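Local coordinates for protein methylenetetrahydrofolate--tRNA-(uracil-5-)-methyltransferase trmFO (Thermus thermophilus, PDB 3G5S) that binds FAD and probably catalyses the folate-dependent methylation of uridine 54 in tRNA to 5-methyluridine, at residues E15-L20 with V27-M32; D44-I49 with L114-E119; G330-G335 with A358-G363. All blocks are in the same frame, centred on the assembly; numbering follows the deposited sequence.

Contact 1: E15-L20 with V27-M32. With FAD (flavin-adenine dinucleotide), chain B.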
loop_
_atom_site.group_PDB
_atom_site.type_symbol
_atom_site.label_atom_id
_atom_site.label_comp_id
_atom_site.label_asym_id
_atom_site.label_seq_id
_atom_site.Cartn_x
_atom_site.Cartn_y
_atom_site.Cartn_z
ATOM N N GLU A 15 1.577 -11.841 11.471
ATOM C CA GLU A 15 1.341 -12.819 10.426
ATOM C C GLU A 15 2.632 -13.488 9.960
ATOM O O GLU A 15 2.651 -14.691 9.700
ATOM C CB GLU A 15 0.601 -12.207 9.238
ATOM C CG GLU A 15 0.009 -13.266 8.336
ATOM C CD GLU A 15 -1.177 -13.964 8.977
ATOM O OE1 GLU A 15 -2.220 -13.293 9.154
ATOM O OE2 GLU A 15 -1.083 -15.177 9.297
ATOM N N ALA A 16 3.713 -12.719 9.853
ATOM C CA ALA A 16 4.994 -13.306 9.476
ATOM C C ALA A 16 5.404 -14.379 10.484
ATOM O O ALA A 16 5.799 -15.490 10.106
ATOM C CB ALA A 16 6.069 -12.234 9.370
ATOM N N ALA A 17 5.312 -14.043 11.771
ATOM C CA ALA A 17 5.648 -14.989 12.828
ATOM C C ALA A 17 4.791 -16.243 12.729
ATOM O O ALA A 17 5.299 -17.356 12.824
ATOM C CB ALA A 17 5.497 -14.339 14.197
ATOM N N TRP A 18 3.489 -16.073 12.532
ATOM C CA TRP A 18 2.609 -17.229 12.469
ATOM C C TRP A 18 2.984 -18.144 11.306
ATOM O O TRP A 18 2.927 -19.373 11.419
ATOM C CB TRP A 18 1.162 -16.767 12.335
ATOM C CG TRP A 18 0.160 -17.852 12.531
ATOM C CD1 TRP A 18 -0.736 -18.317 11.615
ATOM C CD2 TRP A 18 -0.071 -18.594 13.735
ATOM N NE1 TRP A 18 -1.506 -19.313 12.171
ATOM C CE2 TRP A 18 -1.117 -19.501 13.473
ATOM C CE3 TRP A 18 0.515 -18.587 15.007
ATOM C CZ2 TRP A 18 -1.591 -20.389 14.438
ATOM C CZ3 TRP A 18 0.040 -19.465 15.964
ATOM C CH2 TRP A 18 -1.001 -20.355 15.674
ATOM N N THR A 19 3.356 -17.549 10.181
ATOM C CA THR A 19 3.710 -18.332 9.007
ATOM C C THR A 19 4.955 -19.181 9.272
ATOM O O THR A 19 4.998 -20.374 8.959
ATOM C CB THR A 19 3.933 -17.416 7.788
ATOM O OG1 THR A 19 2.820 -16.525 7.639
ATOM C CG2 THR A 19 4.078 -18.235 6.519
ATOM N N LEU A 20 5.967 -18.553 9.858
ATOM C CA LEU A 20 7.171 -19.262 10.248
ATOM C C LEU A 20 6.845 -20.415 11.201
ATOM O O LEU A 20 7.295 -21.548 11.004
ATOM C CB LEU A 20 8.137 -18.277 10.893
ATOM C CG LEU A 20 8.895 -17.386 9.906
ATOM C CD1 LEU A 20 9.140 -15.996 10.477
ATOM C CD2 LEU A 20 10.206 -18.037 9.518
ATOM N N VAL A 27 10.836 -18.705 16.086
ATOM C CA VAL A 27 10.782 -17.269 15.877
ATOM C C VAL A 27 11.214 -16.543 17.140
ATOM O O VAL A 27 10.916 -16.979 18.257
ATOM C CB VAL A 27 9.346 -16.828 15.490
ATOM C CG1 VAL A 27 9.227 -15.311 15.441
ATOM C CG2 VAL A 27 8.943 -17.451 14.156
ATOM N N ARG A 28 11.942 -15.452 16.936
ATOM C CA ARG A 28 12.232 -14.478 17.965
ATOM C C ARG A 28 11.498 -13.211 17.550
ATOM O O ARG A 28 11.893 -12.543 16.590
ATOM C CB ARG A 28 13.738 -14.228 18.030
ATOM C CG ARG A 28 14.166 -13.323 19.155
ATOM C CD ARG A 28 15.690 -13.180 19.215
ATOM N NE ARG A 28 16.363 -14.448 19.497
ATOM C CZ ARG A 28 17.056 -15.154 18.606
ATOM N NH1 ARG A 28 17.173 -14.733 17.353
ATOM N NH2 ARG A 28 17.630 -16.293 18.969
ATOM N N LEU A 29 10.407 -12.919 18.252
ATOM C CA LEU A 29 9.526 -11.813 17.906
ATOM C C LEU A 29 9.805 -10.647 18.832
ATOM O O LEU A 29 9.588 -10.744 20.042
ATOM C CB LEU A 29 8.070 -12.259 18.040
ATOM C CG LEU A 29 6.984 -11.221 17.756
ATOM C CD1 LEU A 29 7.074 -10.725 16.325
ATOM C CD2 LEU A 29 5.618 -11.818 18.035
ATOM N N PHE A 30 10.307 -9.555 18.261
ATOM C CA PHE A 30 10.642 -8.360 19.027
ATOM C C PHE A 30 9.487 -7.371 18.980
ATOM O O PHE A 30 8.941 -7.087 17.911
ATOM C CB PHE A 30 11.876 -7.658 18.444
ATOM C CG PHE A 30 13.157 -8.439 18.554
ATOM C CD1 PHE A 30 13.524 -9.340 17.569
ATOM C CD2 PHE A 30 14.019 -8.232 19.618
ATOM C CE1 PHE A 30 14.713 -10.036 17.658
ATOM C CE2 PHE A 30 15.203 -8.926 19.710
ATOM C CZ PHE A 30 15.556 -9.825 18.733
ATOM N N GLU A 31 9.133 -6.830 20.139
ATOM C CA GLU A 31 8.123 -5.792 20.217
ATOM C C GLU A 31 8.489 -4.836 21.334
ATOM O O GLU A 31 8.679 -5.248 22.479
ATOM C CB GLU A 31 6.737 -6.394 20.458
ATOM C CG GLU A 31 5.642 -5.357 20.647
ATOM C CD GLU A 31 5.624 -4.322 19.542
ATOM O OE1 GLU A 31 5.790 -3.121 19.858
ATOM O OE2 GLU A 31 5.453 -4.707 18.359
HETATM N N MSE A 32 8.590 -3.555 21.009
HETATM C CA MSE A 32 8.988 -2.578 22.016
HETATM C C MSE A 32 7.848 -2.159 22.949
HETATM O O MSE A 32 8.093 -1.697 24.065
HETATM C CB MSE A 32 9.612 -1.361 21.350
HETATM C CG MSE A 32 8.656 -0.526 20.544
HETATM SE SE MSE A 32 9.601 0.891 19.632
HETATM C CE MSE A 32 8.051 1.835 18.915
HETATM P PA FAD B . 2.142 -1.827 12.927
HETATM O O1A FAD B . 2.220 -0.395 13.370
HETATM O O2A FAD B . 0.830 -2.539 13.050
HETATM O O5B FAD B . 3.233 -2.716 13.683
HETATM C C5B FAD B . 4.569 -2.280 13.832
HETATM C C4B FAD B . 5.053 -2.765 15.185
HETATM O O4B FAD B . 6.449 -2.540 15.290
HETATM C C3B FAD B . 4.402 -1.994 16.332
HETATM O O3B FAD B . 3.841 -2.882 17.279
HETATM C C2B FAD B . 5.547 -1.175 16.930
HETATM O O2B FAD B . 5.451 -0.955 18.322
HETATM C C1B FAD B . 6.750 -2.036 16.594
HETATM N N9A FAD B . 8.056 -1.374 16.467
HETATM C C8A FAD B . 8.360 -0.242 15.763
HETATM N N7A FAD B . 9.692 -0.040 15.823
HETATM C C5A FAD B . 10.238 -1.048 16.555
HETATM C C6A FAD B . 11.536 -1.353 16.939
HETATM N N6A FAD B . 12.600 -0.703 16.448
HETATM N N1A FAD B . 11.748 -2.478 17.689
HETATM C C2A FAD B . 10.708 -3.285 18.085
HETATM N N3A FAD B . 9.416 -2.995 17.710
HETATM C C4A FAD B . 9.213 -1.888 16.965
HETATM N N1 FAD B . -4.840 1.070 8.159
HETATM C C2 FAD B . -6.096 0.700 7.751
HETATM O O2 FAD B . -6.249 -0.247 6.981
HETATM N N3 FAD B . -7.195 1.398 8.213
HETATM C C4 FAD B . -7.077 2.466 9.088
HETATM O O4 FAD B . -8.081 3.066 9.488
HETATM C C4X FAD B . -5.795 2.831 9.497
HETATM N N5 FAD B . -5.609 3.888 10.359
HETATM C C5X FAD B . -4.333 4.229 10.761
HETATM C C6 FAD B . -4.161 5.293 11.641
HETATM C C7 FAD B . -2.889 5.665 12.053
HETATM C C7M FAD B . -2.708 6.816 13.004
HETATM C C8 FAD B . -1.785 4.960 11.586
HETATM C C8M FAD B . -0.403 5.349 12.027
HETATM C C9 FAD B . -1.955 3.892 10.707
HETATM C C9A FAD B . -3.229 3.520 10.287
HETATM N N10 FAD B . -3.400 2.468 9.396
HETATM C C10 FAD B . -4.687 2.128 9.024
HETATM C "C1'" FAD B . -2.297 2.147 8.413
HETATM C "C2'" FAD B . -1.751 0.713 8.521
HETATM O "O2'" FAD B . -2.533 -0.219 7.793
HETATM C "C3'" FAD B . -1.576 0.269 9.973
HETATM O "O3'" FAD B . -0.594 1.113 10.540
HETATM C "C4'" FAD B . -1.137 -1.188 10.113
HETATM O "O4'" FAD B . -1.229 -1.536 11.480
HETATM C "C5'" FAD B . 0.267 -1.423 9.571
HETATM O "O5'" FAD B . 0.723 -2.698 9.967
HETATM P P FAD B . 2.281 -2.920 10.252
HETATM O O1P FAD B . 3.099 -2.518 9.066
HETATM O O2P FAD B . 2.431 -4.318 10.752
HETATM O O3P FAD B . 2.631 -1.852 11.400
#
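Ala17 and Leu20, one helical turn apart, rest on Val27 of the strand that runs back beneath their helix. The axes of helix 15-20 and strand 27-30 are nearly antiparallel (169°) and 9.2 Å apart, as expected of a helix lying on the sheet of a Rossmann-type beta-alpha-beta unit. The tight end is at Leu20, whose CB sits 3.5 Å from Val27 CG2, a close approach for two carbons; the two side chains cross at about a right angle. Toward the nucleotide the contact slackens: Ala17 CB is 4.1 Å from Val27 CG1 and only grazes Leu29 CD1 at 4.5 Å. Alanine suits this place because its lone methyl lets the helix settle close to the branched strand residues. On the helix, Thr19 OG1 bonds to Glu15 O, which also accepts from Thr19 N on the opposite face of its carbonyl. The partly exposed Arg28 and Phe30 make no contact with the helix and instead meet the neighbouring strands.

Just past the strand the chemistry turns polar. Glu31 extends its CG anti to the backbone N and then bends at chi2 (51°), which brings both carboxylate oxygens to the adenosine ribose. FAD O2B donates to Glu31 OE1 at 2.7 Å, and FAD O3B donates to Glu31 OE2 at 2.7 Å; the amides of Arg33 and Ala9 hold the same oxygens. Replacing this residue with an alanine would probably leave both ribose hydroxyls without their acceptor and the sugar freer to shift. Selenomethionine Met32 lies over the adenine, its SE 3.7 Å from FAD C5A. A greasy helix-strand seam thus ends in an acidic grip, which is consistent with recognition of a ribose whose two hydroxyls can both donate.

Contact 2: D44-I49 with L114-E119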
loop_
_atom_site.group_PDB
_atom_site.type_symbol
_atom_site.label_atom_id
_atom_site.label_comp_id
_atom_site.label_asym_id
_atom_site.label_seq_id
_atom_site.Cartn_x
_atom_site.Cartn_y
_atom_site.Cartn_z
ATOM N N ASP A 44 -0.302 -3.490 24.908
ATOM C CA ASP A 44 0.819 -4.415 24.794
ATOM C C ASP A 44 0.528 -5.554 23.813
ATOM O O ASP A 44 1.331 -6.476 23.678
ATOM C CB ASP A 44 1.184 -4.985 26.170
ATOM C CG ASP A 44 0.068 -5.817 26.781
ATOM O OD1 ASP A 44 -0.968 -6.025 26.121
ATOM O OD2 ASP A 44 0.227 -6.268 27.934
ATOM N N ARG A 45 -0.610 -5.475 23.128
ATOM C CA ARG A 45 -1.100 -6.579 22.312
ATOM C C ARG A 45 -0.439 -6.647 20.947
ATOM O O ARG A 45 -0.134 -5.622 20.338
ATOM C CB ARG A 45 -2.607 -6.447 22.104
ATOM C CG ARG A 45 -3.428 -6.569 23.369
ATOM C CD ARG A 45 -3.693 -8.021 23.711
ATOM N NE ARG A 45 -4.642 -8.151 24.814
ATOM C CZ ARG A 45 -5.964 -8.088 24.680
ATOM N NH1 ARG A 45 -6.745 -8.220 25.745
ATOM N NH2 ARG A 45 -6.507 -7.891 23.485
ATOM N N PHE A 46 -0.240 -7.864 20.454
ATOM C CA PHE A 46 0.193 -8.046 19.080
ATOM C C PHE A 46 -0.961 -7.709 18.141
ATOM O O PHE A 46 -2.118 -8.008 18.432
ATOM C CB PHE A 46 0.652 -9.480 18.827
ATOM C CG PHE A 46 1.724 -9.961 19.772
ATOM C CD1 PHE A 46 2.565 -9.067 20.428
ATOM C CD2 PHE A 46 1.911 -11.317 19.983
ATOM C CE1 PHE A 46 3.557 -9.523 21.290
ATOM C CE2 PHE A 46 2.896 -11.776 20.844
ATOM C CZ PHE A 46 3.713 -10.878 21.493
ATOM N N ALA A 47 -0.627 -7.085 17.019
ATOM C CA ALA A 47 -1.598 -6.744 15.989
ATOM C C ALA A 47 -2.706 -5.828 16.514
ATOM O O ALA A 47 -3.861 -5.916 16.107
ATOM C CB ALA A 47 -2.176 -8.006 15.346
ATOM N N GLU A 48 -2.337 -4.927 17.415
ATOM C CA GLU A 48 -3.243 -3.875 17.835
ATOM C C GLU A 48 -3.715 -3.075 16.626
ATOM O O GLU A 48 -2.908 -2.677 15.781
ATOM C CB GLU A 48 -2.553 -2.943 18.836
ATOM C CG GLU A 48 -3.388 -1.725 19.209
ATOM C CD GLU A 48 -2.727 -0.816 20.247
ATOM O OE1 GLU A 48 -1.758 -1.233 20.918
ATOM O OE2 GLU A 48 -3.190 0.332 20.391
ATOM N N ILE A 49 -5.021 -2.843 16.563
ATOM C CA ILE A 49 -5.637 -2.031 15.526
ATOM C C ILE A 49 -5.714 -0.599 16.049
ATOM O O ILE A 49 -6.422 -0.328 17.015
ATOM C CB ILE A 49 -7.059 -2.548 15.222
ATOM C CG1 ILE A 49 -7.005 -3.970 14.657
ATOM C CG2 ILE A 49 -7.798 -1.599 14.285
ATOM C CD1 ILE A 49 -6.579 -4.037 13.205
ATOM N N LEU A 114 7.759 -19.988 19.682
ATOM C CA LEU A 114 7.846 -18.529 19.693
ATOM C C LEU A 114 8.457 -17.983 20.978
ATOM O O LEU A 114 7.962 -18.251 22.072
ATOM C CB LEU A 114 6.464 -17.898 19.502
ATOM C CG LEU A 114 6.499 -16.364 19.539
ATOM C CD1 LEU A 114 7.208 -15.832 18.313
ATOM C CD2 LEU A 114 5.114 -15.764 19.651
ATOM N N GLU A 115 9.533 -17.218 20.829
ATOM C CA GLU A 115 10.085 -16.419 21.918
ATOM C C GLU A 115 9.754 -14.956 21.660
ATOM O O GLU A 115 9.998 -14.442 20.567
ATOM C CB GLU A 115 11.601 -16.581 22.019
ATOM C CG GLU A 115 12.208 -15.734 23.138
ATOM C CD GLU A 115 13.729 -15.642 23.093
ATOM O OE1 GLU A 115 14.311 -15.052 24.028
ATOM O OE2 GLU A 115 14.345 -16.141 22.129
ATOM N N VAL A 116 9.186 -14.298 22.664
ATOM C CA VAL A 116 8.888 -12.879 22.593
ATOM C C VAL A 116 9.962 -12.106 23.343
ATOM O O VAL A 116 10.284 -12.437 24.482
ATOM C CB VAL A 116 7.522 -12.566 23.228
ATOM C CG1 VAL A 116 7.237 -11.076 23.181
ATOM C CG2 VAL A 116 6.418 -13.339 22.520
ATOM N N VAL A 117 10.513 -11.084 22.696
ATOM C CA VAL A 117 11.491 -10.208 23.318
ATOM C C VAL A 117 10.917 -8.797 23.351
ATOM O O VAL A 117 10.671 -8.192 22.298
ATOM C CB VAL A 117 12.820 -10.219 22.544
ATOM C CG1 VAL A 117 13.833 -9.304 23.211
ATOM C CG2 VAL A 117 13.372 -11.638 22.441
ATOM N N ARG A 118 10.678 -8.286 24.557
ATOM C CA ARG A 118 10.119 -6.955 24.704
ATOM C C ARG A 118 11.260 -5.956 24.747
ATOM O O ARG A 118 11.784 -5.627 25.816
ATOM C CB ARG A 118 9.266 -6.856 25.969
ATOM C CG ARG A 118 8.058 -7.784 25.983
ATOM C CD ARG A 118 6.896 -7.237 25.152
ATOM N NE ARG A 118 5.754 -8.152 25.166
ATOM C CZ ARG A 118 4.542 -7.866 24.694
ATOM N NH1 ARG A 118 4.295 -6.681 24.154
ATOM N NH2 ARG A 118 3.574 -8.770 24.761
ATOM N N GLU A 119 11.662 -5.494 23.574
ATOM C CA GLU A 119 12.736 -4.528 23.469
ATOM C C GLU A 119 12.643 -3.804 22.138
ATOM O O GLU A 119 12.031 -4.299 21.185
ATOM C CB GLU A 119 14.093 -5.217 23.601
ATOM C CG GLU A 119 14.618 -5.847 22.326
ATOM C CD GLU A 119 16.078 -6.256 22.437
ATOM O OE1 GLU A 119 16.829 -6.067 21.455
ATOM O OE2 GLU A 119 16.473 -6.764 23.507
#
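The backbones of the loop 44-49 and the outermost strand, 114-117, of the parallel Rossmann-type sheet stay well apart, 9.6 Å between the CA atoms of Asp44 and Arg118, and the contact is made by Asp44 and Phe46 with Arg118 and Val116. The loop folds into a type II turn from Arg45 to Glu48, with Phe46 at its second position, while Arg118 centres an inverse gamma turn just past the strand. Long side chains must therefore span the distance. Arg118 bends at chi2 (-79°), which sends its guanidinium to the loop, where NH1 donates to Asp44 O at 3.0 Å, almost in the guanidinium plane; NH2 adds a weak bond to the same oxygen. NH1 also bonds to Arg33 O, so one arginine ties two backbone carbonyls together, a task suited to its several N-H groups. Phe46 CE1 lies over one face of this guanidinium, 3.6 Å from Arg118 NH2, with the two planes 30° apart. The phenylalanine suits the boundary: its ring is buried against Ala9, Ser14 and Thr109, while the exposed Arg118 meets it obliquely. At the ring's edge, Phe46 CZ touches both methyls of Val116, 3.8 Å from CG2 and 3.9 Å from CG1.

Contact 3: G330-G335 with A358-G363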
loop_
_atom_site.group_PDB
_atom_site.type_symbol
_atom_site.label_atom_id
_atom_site.label_comp_id
_atom_site.label_asym_id
_atom_site.label_seq_id
_atom_site.Cartn_x
_atom_site.Cartn_y
_atom_site.Cartn_z
ATOM N N GLY A 330 18.329 -12.891 2.888
ATOM C CA GLY A 330 17.757 -13.337 4.140
ATOM C C GLY A 330 17.216 -12.229 5.018
ATOM O O GLY A 330 16.855 -12.477 6.161
ATOM N N LEU A 331 17.162 -11.010 4.483
ATOM C CA LEU A 331 16.476 -9.899 5.139
ATOM C C LEU A 331 15.233 -9.585 4.321
ATOM O O LEU A 331 15.305 -9.525 3.093
ATOM C CB LEU A 331 17.381 -8.663 5.206
ATOM C CG LEU A 331 16.855 -7.472 6.005
ATOM C CD1 LEU A 331 16.725 -7.803 7.486
ATOM C CD2 LEU A 331 17.729 -6.239 5.804
ATOM N N TYR A 332 14.110 -9.377 5.006
ATOM C CA TYR A 332 12.818 -9.140 4.358
ATOM C C TYR A 332 12.151 -7.938 5.002
ATOM O O TYR A 332 12.437 -7.606 6.158
ATOM C CB TYR A 332 11.884 -10.363 4.515
ATOM C CG TYR A 332 12.539 -11.641 4.080
ATOM C CD1 TYR A 332 13.403 -12.306 4.935
ATOM C CD2 TYR A 332 12.345 -12.167 2.804
ATOM C CE1 TYR A 332 14.061 -13.431 4.550
ATOM C CE2 TYR A 332 13.002 -13.324 2.406
ATOM C CZ TYR A 332 13.868 -13.951 3.297
ATOM O OH TYR A 332 14.558 -15.095 2.969
ATOM N N ALA A 333 11.256 -7.294 4.256
ATOM C CA ALA A 333 10.395 -6.258 4.819
ATOM C C ALA A 333 8.943 -6.632 4.589
ATOM O O ALA A 333 8.604 -7.249 3.583
ATOM C CB ALA A 333 10.685 -4.899 4.200
ATOM N N ALA A 334 8.088 -6.244 5.523
ATOM C CA ALA A 334 6.659 -6.470 5.381
ATOM C C ALA A 334 5.888 -5.331 6.019
ATOM O O ALA A 334 6.422 -4.580 6.841
ATOM C CB ALA A 334 6.263 -7.801 6.009
ATOM N N GLY A 335 4.621 -5.207 5.636
ATOM C CA GLY A 335 3.766 -4.177 6.181
ATOM C C GLY A 335 4.080 -2.818 5.601
ATOM O O GLY A 335 4.649 -2.693 4.514
ATOM N N ALA A 358 10.930 -18.527 6.118
ATOM C CA ALA A 358 10.853 -19.920 6.538
ATOM C C ALA A 358 11.533 -20.800 5.503
ATOM O O ALA A 358 12.310 -21.704 5.832
ATOM C CB ALA A 358 9.404 -20.336 6.717
ATOM N N ARG A 359 11.224 -20.548 4.236
ATOM C CA ARG A 359 11.854 -21.306 3.163
ATOM C C ARG A 359 13.373 -21.144 3.163
ATOM O O ARG A 359 14.118 -22.110 3.005
ATOM C CB ARG A 359 11.226 -20.955 1.810
ATOM C CG ARG A 359 9.786 -21.476 1.697
ATOM C CD ARG A 359 9.097 -21.028 0.401
ATOM N NE ARG A 359 9.808 -21.480 -0.790
ATOM C CZ ARG A 359 9.689 -22.692 -1.324
ATOM N NH1 ARG A 359 10.401 -23.009 -2.393
ATOM N NH2 ARG A 359 8.862 -23.588 -0.797
ATOM N N LYS A 360 13.838 -19.919 3.395
ATOM C CA LYS A 360 15.282 -19.654 3.505
ATOM C C LYS A 360 15.929 -20.484 4.618
ATOM O O LYS A 360 17.030 -21.049 4.457
ATOM C CB LYS A 360 15.504 -18.170 3.811
ATOM C CG LYS A 360 16.940 -17.702 3.616
ATOM C CD LYS A 360 17.339 -17.836 2.154
ATOM C CE LYS A 360 18.222 -16.677 1.702
ATOM N NZ LYS A 360 19.670 -16.842 1.975
ATOM N N ALA A 361 15.239 -20.532 5.748
ATOM C CA ALA A 361 15.695 -21.302 6.900
ATOM C C ALA A 361 15.813 -22.791 6.552
ATOM O O ALA A 361 16.645 -23.506 7.120
ATOM C CB ALA A 361 14.779 -21.098 8.087
ATOM N N LEU A 362 14.975 -23.230 5.619
ATOM C CA LEU A 362 14.909 -24.616 5.154
ATOM C C LEU A 362 15.810 -24.856 3.940
ATOM O O LEU A 362 15.855 -25.963 3.402
ATOM C CB LEU A 362 13.461 -24.996 4.815
ATOM C CG LEU A 362 12.489 -25.011 5.994
ATOM C CD1 LEU A 362 11.063 -25.200 5.510
ATOM C CD2 LEU A 362 12.870 -26.094 6.992
ATOM N N GLY A 363 16.531 -23.822 3.514
ATOM C CA GLY A 363 17.426 -23.927 2.376
ATOM C C GLY A 363 16.734 -23.934 1.025
ATOM O O GLY A 363 17.284 -24.434 0.044
#
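The phenol ring of Tyr332 presents neither face to Lys360; the meeting is made at its far end, where the hydroxyl abuts the lysine's aliphatic stem. Tyr332 OH lies 3.3 Å from Lys360 CB and 3.6 Å from Lys360 CG, and the two side chains slant across one another. Around the ring, Ala353, Asn356 and Ala357 of helix 343-361 also touch Tyr332, as does Glu324 of strand 324-325. Tyrosine suits the position: its length carries the hydroxyl from the strand to Lys360, near the helix's C-terminal end.

Lys360 in turn starts with CG anti to its backbone N (chi1 -166°), then bends at chi2, chi3 and chi4. This curl lays the methylenes beside the hydroxyl and carries CE to 4.0 Å from Gly330 N, while NZ forms a salt bridge with Glu329, next to the contact. A lysine serves both needs, since its stem is apolar and its end is charged. Gly330 turns the chain at a positive phi (76°), a conformation that favours glycine, and its N bonds to Glu324. Another glycine, Gly363, ends the helix in a Schellman motif, with Gly363 N bonded to Lys360 O at 3.0 Å.

Strand 331-333 is an outermost strand of the parallel sheet and leads through a loop into helix 343-361, which folds back so that its last turn lies near the strand's beginning. Gly335, past the other end of the strand, touches FAD. This is the closing strand-helix unit of a Rossmann-type, FAD-binding fold.

How the contacts relate
All three contacts reach the same parallel sheet, with strand order 3-2-1-4-5. Contact 1 is buried and links the first helix to the second strand; contact 2 adds a loop at one edge and is partly exposed; contact 3, also buried, sits at the opposite edge. Contacts 1 and 2 are joined directly, since strands 27-30 and 114-117 are neighbours and Leu29 N probably bonds to Glu115 O at 2.8 Å. Contacts 1 and 3 meet where Leu20 CD2 packs on Ala358 N, whereas contacts 2 and 3 do not touch. Chemistry follows place: aliphatic packing running out to a carboxylate on the FAD ribose in contact 1, an arginine gripping backbone carbonyls at the surface, and a tyrosine against a lysine stem at the far edge.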